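Local coordinates for protein glucosamine-6-phosphate deaminase (Bacillus subtilis, PDB 2BKX) that belongs to the glucosamine-6-phosphate isomerase/6-phosphogluconolactonase family, has a Rossmann-like fold and holds fructose -6-phosphate in its pocket, at residues N136-F148 / I214-H226. Sequence-based numbering, arbitrary orientation.
With F6R (fructose -6-phosphate), chain C.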
ATOM      1  N   ASN A 136       3.448 -12.551   6.256  1.00  8.53           N
ATOM      2  CA  ASN A 136       2.352 -13.250   6.878  1.00  8.65           C
ATOM      3  C   ASN A 136       0.980 -12.993   6.238  1.00  8.51           C
ATOM      4  O   ASN A 136      -0.055 -13.312   6.816  1.00  8.94           O
ATOM      5  CB  ASN A 136       2.255 -12.882   8.373  1.00  8.74           C
ATOM      6  CG  ASN A 136       1.969 -11.415   8.601  1.00  8.57           C
ATOM      7  OD1 ASN A 136       1.809 -10.648   7.647  1.00  9.73           O
ATOM      8  ND2 ASN A 136       1.886 -11.015   9.863  1.00  8.23           N
ATOM      9  N   GLY A 137       0.968 -12.379   5.059  1.00  7.98           N
ATOM     10  CA  GLY A 137      -0.278 -12.086   4.388  1.00  6.99           C
ATOM     11  C   GLY A 137      -0.973 -10.800   4.774  1.00  6.43           C
ATOM     12  O   GLY A 137      -2.043 -10.511   4.251  1.00  6.98           O
ATOM     13  N   HIS A 138      -0.347  -9.972   5.620  1.00  5.69           N
ATOM     14  CA  HIS A 138      -0.995  -8.711   5.937  1.00  5.18           C
ATOM     15  C   HIS A 138      -1.153  -7.846   4.708  1.00  4.63           C
ATOM     16  O   HIS A 138      -0.366  -7.908   3.778  1.00  5.32           O
ATOM     17  CB  HIS A 138      -0.355  -7.962   7.118  1.00  5.58           C
ATOM     18  CG  HIS A 138       0.980  -7.322   6.888  1.00  6.52           C
ATOM     19  ND1 HIS A 138       1.968  -7.410   7.834  1.00  7.93           N
ATOM     20  CD2 HIS A 138       1.479  -6.548   5.905  1.00  6.23           C
ATOM     21  CE1 HIS A 138       3.026  -6.722   7.435  1.00  7.74           C
ATOM     22  NE2 HIS A 138       2.749  -6.178   6.269  1.00  7.31           N
ATOM     23  N   ILE A 139      -2.174  -7.012   4.741  1.00  5.67           N
ATOM     24  CA  ILE A 139      -2.393  -5.928   3.772  1.00  5.01           C
ATOM     25  C   ILE A 139      -2.613  -4.666   4.593  1.00  5.96           C
ATOM     26  O   ILE A 139      -3.228  -4.703   5.641  1.00  6.24           O
ATOM     27  CB  ILE A 139      -3.509  -6.209   2.748  1.00  6.31           C
ATOM     28  CG1 ILE A 139      -4.824  -6.541   3.427  1.00  7.61           C
ATOM     29  CG2 ILE A 139      -3.071  -7.333   1.810  1.00  6.02           C
ATOM     30  CD1 ILE A 139      -6.040  -6.649   2.482  1.00  6.50           C
ATOM     31  N   GLY A 140      -2.068  -3.560   4.144  1.00  5.70           N
ATOM     32  CA  GLY A 140      -1.811  -2.462   5.064  1.00  6.17           C
ATOM     33  C   GLY A 140      -1.053  -3.010   6.270  1.00  5.63           C
ATOM     34  O   GLY A 140      -0.170  -3.844   6.102  1.00  7.32           O
ATOM     35  N   PHE A 141      -1.434  -2.596   7.472  1.00  6.46           N
ATOM     36  CA  PHE A 141      -0.954  -3.280   8.686  1.00  6.19           C
ATOM     37  C   PHE A 141      -2.074  -4.042   9.384  1.00  6.20           C
ATOM     38  O   PHE A 141      -2.110  -4.185  10.631  1.00  7.13           O
ATOM     39  CB  PHE A 141      -0.227  -2.336   9.636  1.00  6.71           C
ATOM     40  CG  PHE A 141       1.158  -1.921   9.181  1.00  6.36           C
ATOM     41  CD1 PHE A 141       1.549  -0.632   9.411  1.00  9.19           C
ATOM     42  CD2 PHE A 141       2.072  -2.818   8.613  1.00  8.36           C
ATOM     43  CE1 PHE A 141       2.862  -0.210   9.104  1.00 10.50           C
ATOM     44  CE2 PHE A 141       3.372  -2.384   8.272  1.00  8.81           C
ATOM     45  CZ  PHE A 141       3.754  -1.097   8.533  1.00 10.97           C
ATOM     46  N   ASN A 142      -2.988  -4.566   8.571  1.00  5.71           N
ATOM     47  CA  ASN A 142      -4.017  -5.494   9.051  1.00  5.78           C
ATOM     48  C   ASN A 142      -3.416  -6.873   9.198  1.00  6.24           C
ATOM     49  O   ASN A 142      -3.223  -7.559   8.194  1.00  5.92           O
ATOM     50  CB  ASN A 142      -5.210  -5.512   8.098  1.00  5.58           C
ATOM     51  CG  ASN A 142      -5.852  -4.169   7.980  1.00  5.55           C
ATOM     52  OD1 ASN A 142      -6.600  -3.751   8.879  1.00  7.01           O
ATOM     53  ND2 ASN A 142      -5.619  -3.498   6.869  1.00  5.96           N
ATOM     54  N   GLU A 143      -3.036  -7.209  10.440  1.00  6.74           N
ATOM     55  CA  GLU A 143      -2.338  -8.455  10.716  1.00  6.71           C
ATOM     56  C   GLU A 143      -3.316  -9.616  10.801  1.00  6.78           C
ATOM     57  O   GLU A 143      -4.529  -9.420  10.933  1.00  6.93           O
ATOM     58  CB  GLU A 143      -1.544  -8.347  12.009  1.00  6.90           C
ATOM     59  CG  GLU A 143      -0.491  -7.232  12.032  1.00  7.96           C
ATOM     60  CD  GLU A 143       0.812  -7.519  11.333  1.00  7.97           C
ATOM     61  OE1 GLU A 143       0.847  -8.319  10.379  1.00  7.68           O
ATOM     62  OE2 GLU A 143       1.870  -6.965  11.741  1.00  8.21           O
ATOM     63  N   PRO A 144      -2.799 -10.855  10.756  1.00  6.93           N
ATOM     64  CA  PRO A 144      -3.684 -12.001  10.929  1.00  7.77           C
ATOM     65  C   PRO A 144      -4.604 -11.888  12.118  1.00  8.05           C
ATOM     66  O   PRO A 144      -4.204 -11.436  13.199  1.00  9.37           O
ATOM     67  CB  PRO A 144      -2.689 -13.151  11.070  1.00  9.06           C
ATOM     68  CG  PRO A 144      -1.524 -12.723  10.245  1.00  8.91           C
ATOM     69  CD  PRO A 144      -1.411 -11.261  10.483  1.00  7.20           C
ATOM     70  N   GLY A 145      -5.864 -12.242  11.872  1.00  8.04           N
ATOM     71  CA  GLY A 145      -6.904 -12.121  12.856  1.00  8.58           C
ATOM     72  C   GLY A 145      -7.770 -10.893  12.736  1.00  9.28           C
ATOM     73  O   GLY A 145      -8.722 -10.742  13.501  1.00 11.25           O
ATOM     74  N   THR A 146      -7.452  -9.993  11.798  1.00  8.44           N
ATOM     75  CA  THR A 146      -8.212  -8.780  11.656  1.00  7.59           C
ATOM     76  C   THR A 146      -9.521  -9.093  10.930  1.00  6.98           C
ATOM     77  O   THR A 146      -9.544  -9.786   9.918  1.00  7.76           O
ATOM     78  CB  THR A 146      -7.398  -7.738  10.847  1.00  7.39           C
ATOM     79  OG1 THR A 146      -6.172  -7.438  11.522  1.00  8.53           O
ATOM     80  CG2 THR A 146      -8.126  -6.419  10.665  1.00  7.80           C
ATOM     81  N   SER A 147     -10.611  -8.557  11.441  1.00  8.26           N
ATOM     82  CA  SER A 147     -11.888  -8.655  10.751  1.00  8.37           C
ATOM     83  C   SER A 147     -11.859  -8.065   9.347  1.00  6.63           C
ATOM     84  O   SER A 147     -11.286  -6.977   9.118  1.00  6.64           O
ATOM     85  CB  SER A 147     -12.952  -7.872  11.518  1.00  9.35           C
ATOM     86  OG  SER A 147     -14.197  -7.891  10.838  1.00 10.27           O
ATOM     87  N   PHE A 148     -12.518  -8.743   8.401  1.00  6.56           N
ATOM     88  CA  PHE A 148     -12.704  -8.206   7.074  1.00  6.82           C
ATOM     89  C   PHE A 148     -13.588  -6.955   7.066  1.00  6.26           C
ATOM     90  O   PHE A 148     -13.642  -6.248   6.063  1.00  7.51           O
ATOM     91  CB  PHE A 148     -13.240  -9.267   6.118  1.00  6.96           C
ATOM     92  CG  PHE A 148     -12.253 -10.356   5.769  1.00  8.54           C
ATOM     93  CD1 PHE A 148     -10.977 -10.445   6.298  1.00 10.05           C
ATOM     94  CD2 PHE A 148     -12.649 -11.338   4.881  1.00  8.90           C
ATOM     95  CE1 PHE A 148     -10.126 -11.456   5.913  1.00  9.40           C
ATOM     96  CE2 PHE A 148     -11.773 -12.366   4.520  1.00 10.17           C
ATOM     97  CZ  PHE A 148     -10.546 -12.409   5.028  1.00  9.55           C
ATOM     98  N   ILE A 214     -10.154 -18.688   2.193  1.00 11.00           N
ATOM     99  CA  ILE A 214     -10.525 -17.337   2.616  1.00 11.77           C
ATOM    100  C   ILE A 214     -10.702 -17.342   4.132  1.00 12.57           C
ATOM    101  O   ILE A 214     -11.604 -17.998   4.669  1.00 15.62           O
ATOM    102  CB  ILE A 214     -11.793 -16.859   1.889  1.00 11.52           C
ATOM    103  CG1 ILE A 214     -11.604 -16.884   0.380  1.00 13.63           C
ATOM    104  CG2 ILE A 214     -12.192 -15.461   2.348  1.00 13.05           C
ATOM    105  CD1 ILE A 214     -12.874 -16.629  -0.389  1.00 15.48           C
ATOM    106  N   SER A 215      -9.835 -16.602   4.837  1.00 12.47           N
ATOM    107  CA  SER A 215      -9.932 -16.516   6.272  1.00 12.99           C
ATOM    108  C   SER A 215      -9.137 -15.371   6.862  1.00 11.13           C
ATOM    109  O   SER A 215      -8.168 -14.899   6.259  1.00 10.67           O
ATOM    110  CB  SER A 215      -9.532 -17.797   6.963  1.00 15.83           C
ATOM    111  OG  SER A 215      -8.187 -17.876   7.266  1.00 17.39           O
ATOM    112  N   GLU A 216      -9.561 -14.964   8.046  1.00 11.18           N
ATOM    113  CA  GLU A 216      -8.902 -13.864   8.741  1.00 10.95           C
ATOM    114  C   GLU A 216      -7.471 -14.170   9.123  1.00 10.59           C
ATOM    115  O   GLU A 216      -6.690 -13.246   9.357  1.00  9.83           O
ATOM    116  CB  GLU A 216      -9.650 -13.466  10.014  1.00 10.99           C
ATOM    117  CG  GLU A 216     -11.011 -12.891   9.806  1.00 14.34           C
ATOM    118  CD  GLU A 216     -11.621 -12.423  11.130  1.00 15.72           C
ATOM    119  OE1 GLU A 216     -10.919 -12.253  12.192  1.00 21.51           O
ATOM    120  OE2 GLU A 216     -12.822 -12.177  11.126  1.00 23.58           O
ATOM    121  N   ASP A 217      -7.088 -15.457   9.153  1.00 11.23           N
ATOM    122  CA  ASP A 217      -5.716 -15.798   9.489  1.00 11.52           C
ATOM    123  C   ASP A 217      -4.739 -15.364   8.394  1.00 10.53           C
ATOM    124  O   ASP A 217      -3.544 -15.267   8.656  1.00 12.47           O
ATOM    125  CB  ASP A 217      -5.570 -17.311   9.763  1.00 13.81           C
ATOM    126  CG  ASP A 217      -4.244 -17.669  10.453  1.00 16.37           C
ATOM    127  OD1 ASP A 217      -3.919 -17.094  11.517  1.00 23.58           O
ATOM    128  OD2 ASP A 217      -3.510 -18.528   9.916  1.00 22.61           O
ATOM    129  N   PHE A 218      -5.239 -15.110   7.180  1.00  9.92           N
ATOM    130  CA  PHE A 218      -4.410 -14.650   6.057  1.00  8.86           C
ATOM    131  C   PHE A 218      -5.092 -13.435   5.404  1.00  7.54           C
ATOM    132  O   PHE A 218      -5.952 -13.579   4.515  1.00  7.43           O
ATOM    133  CB  PHE A 218      -4.222 -15.774   5.052  1.00  8.36           C
ATOM    134  CG  PHE A 218      -3.149 -15.518   4.066  1.00  7.34           C
ATOM    135  CD1 PHE A 218      -1.830 -15.599   4.430  1.00  8.93           C
ATOM    136  CD2 PHE A 218      -3.476 -15.166   2.757  1.00  8.66           C
ATOM    137  CE1 PHE A 218      -0.842 -15.340   3.519  1.00  8.60           C
ATOM    138  CE2 PHE A 218      -2.506 -14.862   1.846  1.00  9.06           C
ATOM    139  CZ  PHE A 218      -1.196 -14.928   2.214  1.00  8.15           C
ATOM    140  N   PRO A 219      -4.798 -12.219   5.910  1.00  6.84           N
ATOM    141  CA  PRO A 219      -5.569 -11.031   5.545  1.00  7.00           C
ATOM    142  C   PRO A 219      -5.763 -10.807   4.052  1.00  6.72           C
ATOM    143  O   PRO A 219      -6.837 -10.418   3.613  1.00  6.84           O
ATOM    144  CB  PRO A 219      -4.793  -9.888   6.234  1.00  6.84           C
ATOM    145  CG  PRO A 219      -4.172 -10.544   7.430  1.00  7.21           C
ATOM    146  CD  PRO A 219      -3.850 -11.931   7.017  1.00  6.78           C
ATOM    147  N   ALA A 220      -4.724 -11.066   3.267  1.00  6.30           N
ATOM    148  CA  ALA A 220      -4.801 -10.814   1.829  1.00  6.30           C
ATOM    149  C   ALA A 220      -5.887 -11.685   1.149  1.00  6.80           C
ATOM    150  O   ALA A 220      -6.303 -11.401   0.041  1.00  6.33           O
ATOM    151  CB  ALA A 220      -3.470 -11.066   1.166  1.00  6.65           C
ATOM    152  N   SER A 221      -6.305 -12.758   1.806  1.00  6.50           N
ATOM    153  CA  SER A 221      -7.352 -13.605   1.260  1.00  7.07           C
ATOM    154  C   SER A 221      -8.678 -12.891   1.127  1.00  7.03           C
ATOM    155  O   SER A 221      -9.528 -13.323   0.346  1.00  7.65           O
ATOM    156  CB  SER A 221      -7.517 -14.884   2.093  1.00  7.43           C
ATOM    157  OG  SER A 221      -8.178 -14.676   3.308  1.00  7.43           O
ATOM    158  N   ALA A 222      -8.866 -11.778   1.845  1.00  6.96           N
ATOM    159  CA  ALA A 222     -10.033 -10.941   1.650  1.00  7.21           C
ATOM    160  C   ALA A 222     -10.165 -10.485   0.199  1.00  6.27           C
ATOM    161  O   ALA A 222     -11.249 -10.178  -0.300  1.00  6.73           O
ATOM    162  CB  ALA A 222      -9.975  -9.732   2.557  1.00  7.21           C
ATOM    163  N   LEU A 223      -9.049 -10.386  -0.502  1.00  6.28           N
ATOM    164  CA  LEU A 223      -9.071  -9.916  -1.881  1.00  5.93           C
ATOM    165  C   LEU A 223      -9.794 -10.872  -2.827  1.00  6.44           C
ATOM    166  O   LEU A 223     -10.186 -10.476  -3.925  1.00  6.77           O
ATOM    167  CB  LEU A 223      -7.638  -9.713  -2.364  1.00  6.96           C
ATOM    168  CG  LEU A 223      -6.865  -8.627  -1.597  1.00  7.84           C
ATOM    169  CD1 LEU A 223      -5.450  -8.532  -2.099  1.00  8.86           C
ATOM    170  CD2 LEU A 223      -7.551  -7.255  -1.630  1.00  9.09           C
ATOM    171  N   HIS A 224      -9.985 -12.122  -2.434  1.00  6.61           N
ATOM    172  CA  HIS A 224     -10.801 -13.039  -3.232  1.00  6.99           C
ATOM    173  C   HIS A 224     -12.271 -12.589  -3.272  1.00  6.62           C
ATOM    174  O   HIS A 224     -13.034 -13.074  -4.129  1.00  8.39           O
ATOM    175  CB  HIS A 224     -10.738 -14.455  -2.700  1.00  7.66           C
ATOM    176  CG  HIS A 224      -9.395 -15.086  -2.818  1.00  8.49           C
ATOM    177  ND1 HIS A 224      -8.829 -15.381  -4.025  1.00 11.14           N
ATOM    178  CD2 HIS A 224      -8.507 -15.487  -1.875  1.00  8.88           C
ATOM    179  CE1 HIS A 224      -7.637 -15.922  -3.830  1.00 12.21           C
ATOM    180  NE2 HIS A 224      -7.416 -15.994  -2.535  1.00 10.31           N
ATOM    181  N   LEU A 225     -12.651 -11.645  -2.418  1.00  6.55           N
ATOM    182  CA  LEU A 225     -14.016 -11.170  -2.380  1.00  7.64           C
ATOM    183  C   LEU A 225     -14.233  -9.906  -3.181  1.00  7.12           C
ATOM    184  O   LEU A 225     -15.334  -9.355  -3.187  1.00  8.20           O
ATOM    185  CB  LEU A 225     -14.429 -10.932  -0.925  1.00  8.50           C
ATOM    186  CG  LEU A 225     -14.317 -12.211  -0.070  1.00 10.33           C
ATOM    187  CD1 LEU A 225     -14.669 -11.895   1.383  1.00 13.51           C
ATOM    188  CD2 LEU A 225     -15.171 -13.313  -0.601  1.00 12.78           C
ATOM    189  N   HIS A 226     -13.196  -9.395  -3.841  1.00  6.45           N
ATOM    190  CA  HIS A 226     -13.267  -8.150  -4.604  1.00  7.26           C
ATOM    191  C   HIS A 226     -13.384  -8.452  -6.105  1.00  7.45           C
ATOM    192  O   HIS A 226     -12.846  -9.440  -6.598  1.00  8.48           O
ATOM    193  CB  HIS A 226     -11.996  -7.350  -4.295  1.00  6.55           C
ATOM    194  CG  HIS A 226     -12.008  -5.960  -4.820  1.00  6.63           C
ATOM    195  ND1 HIS A 226     -12.247  -4.834  -4.059  1.00 10.33           N
ATOM    196  CD2 HIS A 226     -11.770  -5.523  -6.073  1.00  4.16           C
ATOM    197  CE1 HIS A 226     -12.206  -3.767  -4.848  1.00  4.94           C
ATOM    198  NE2 HIS A 226     -11.923  -4.168  -6.075  1.00  9.14           N
TER
HETATM  199  C1  F6R C1243       2.543  -0.627   2.672  1.00 16.24           C
HETATM  200  C2  F6R C1243       1.913  -1.603   3.646  1.00 12.72           C
HETATM  201  C3  F6R C1243       2.482  -2.977   4.025  1.00  8.62           C
HETATM  202  C4  F6R C1243       3.568  -3.488   3.058  1.00  6.82           C
HETATM  203  C5  F6R C1243       4.107  -4.862   3.419  1.00  7.20           C
HETATM  204  C6  F6R C1243       5.214  -5.299   2.466  1.00  6.19           C
HETATM  205  O1  F6R C1243       2.017   0.705   2.825  1.00 14.45           O
HETATM  206  O2  F6R C1243       0.846  -1.277   4.119  1.00 18.38           O
HETATM  207  O3  F6R C1243       1.433  -3.928   3.970  1.00  8.67           O
HETATM  208  O4  F6R C1243       3.012  -3.531   1.748  1.00  7.31           O
HETATM  209  O5  F6R C1243       4.563  -4.917   4.765  1.00  7.57           O
HETATM  210  O6  F6R C1243       6.340  -4.426   2.645  1.00  5.77           O
HETATM  211  P   F6R C1243       7.551  -4.499   1.609  1.00  5.35           P
HETATM  212  O1P F6R C1243       7.034  -3.956   0.305  1.00  5.89           O
HETATM  213  O2P F6R C1243       7.904  -5.957   1.484  1.00  6.22           O
HETATM  214  O3P F6R C1243       8.649  -3.656   2.172  1.00  5.38           O
HETATM  215  O   HOH W   1      -0.819 -15.578   8.119  1.00 16.13           O
HETATM  216  O   HOH W   2      -7.457 -10.678   8.343  1.00  9.86           O
HETATM  217  O   HOH W   3     -13.997 -11.134   8.946  1.00 16.88           O
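Pro219 sits in a fold of the loop 136-148, at the heart of the contact between two loops of this Rossmann-like domain. One follows strand 128-131; the other precedes strand 229-234 and holds the 3-10 segment 219-225. The packing is tight here. Pro219 CG lies 3.2 Å from Asn142 O, a buried acceptor with no polar partner in the model. Gly137 lays its CA over one face of the Phe218 ring, 3.4 Å from CE1. Gly137 O accepts from Ala220 N at 2.9 Å, a bent bond (132°). The next residue, His138, faces the ligand pocket: its NE2 is hydrogen-bonded to O5 of fructose -6-phosphate. Its ND1 donates to Glu143 OE1, while Glu143 OE2 is held by Thr161 and Asn158.

The side toward solvent is looser and holds ordered waters. Gly145 N still makes a nearly straight bond to Glu216 O, 2.8 Å long, but waters link Asn136 O to Asp217 O and Thr146 O to Glu216 O. The extended Glu216 side chain runs along Thr146 and Ser147, and a third water joins its OE2 to Phe148 N. The packing closes up again at the Phe148 ring. Its CG lies anti to the carbonyl carbon (chi1 -70°), which carries the ring to the 3-10 segment. Ile214 CG2 meets the ring edge. Ala222 CB stands 3.6 Å from the centroid of the Phe148 ring, 7° off the ring normal, in a CH-pi contact.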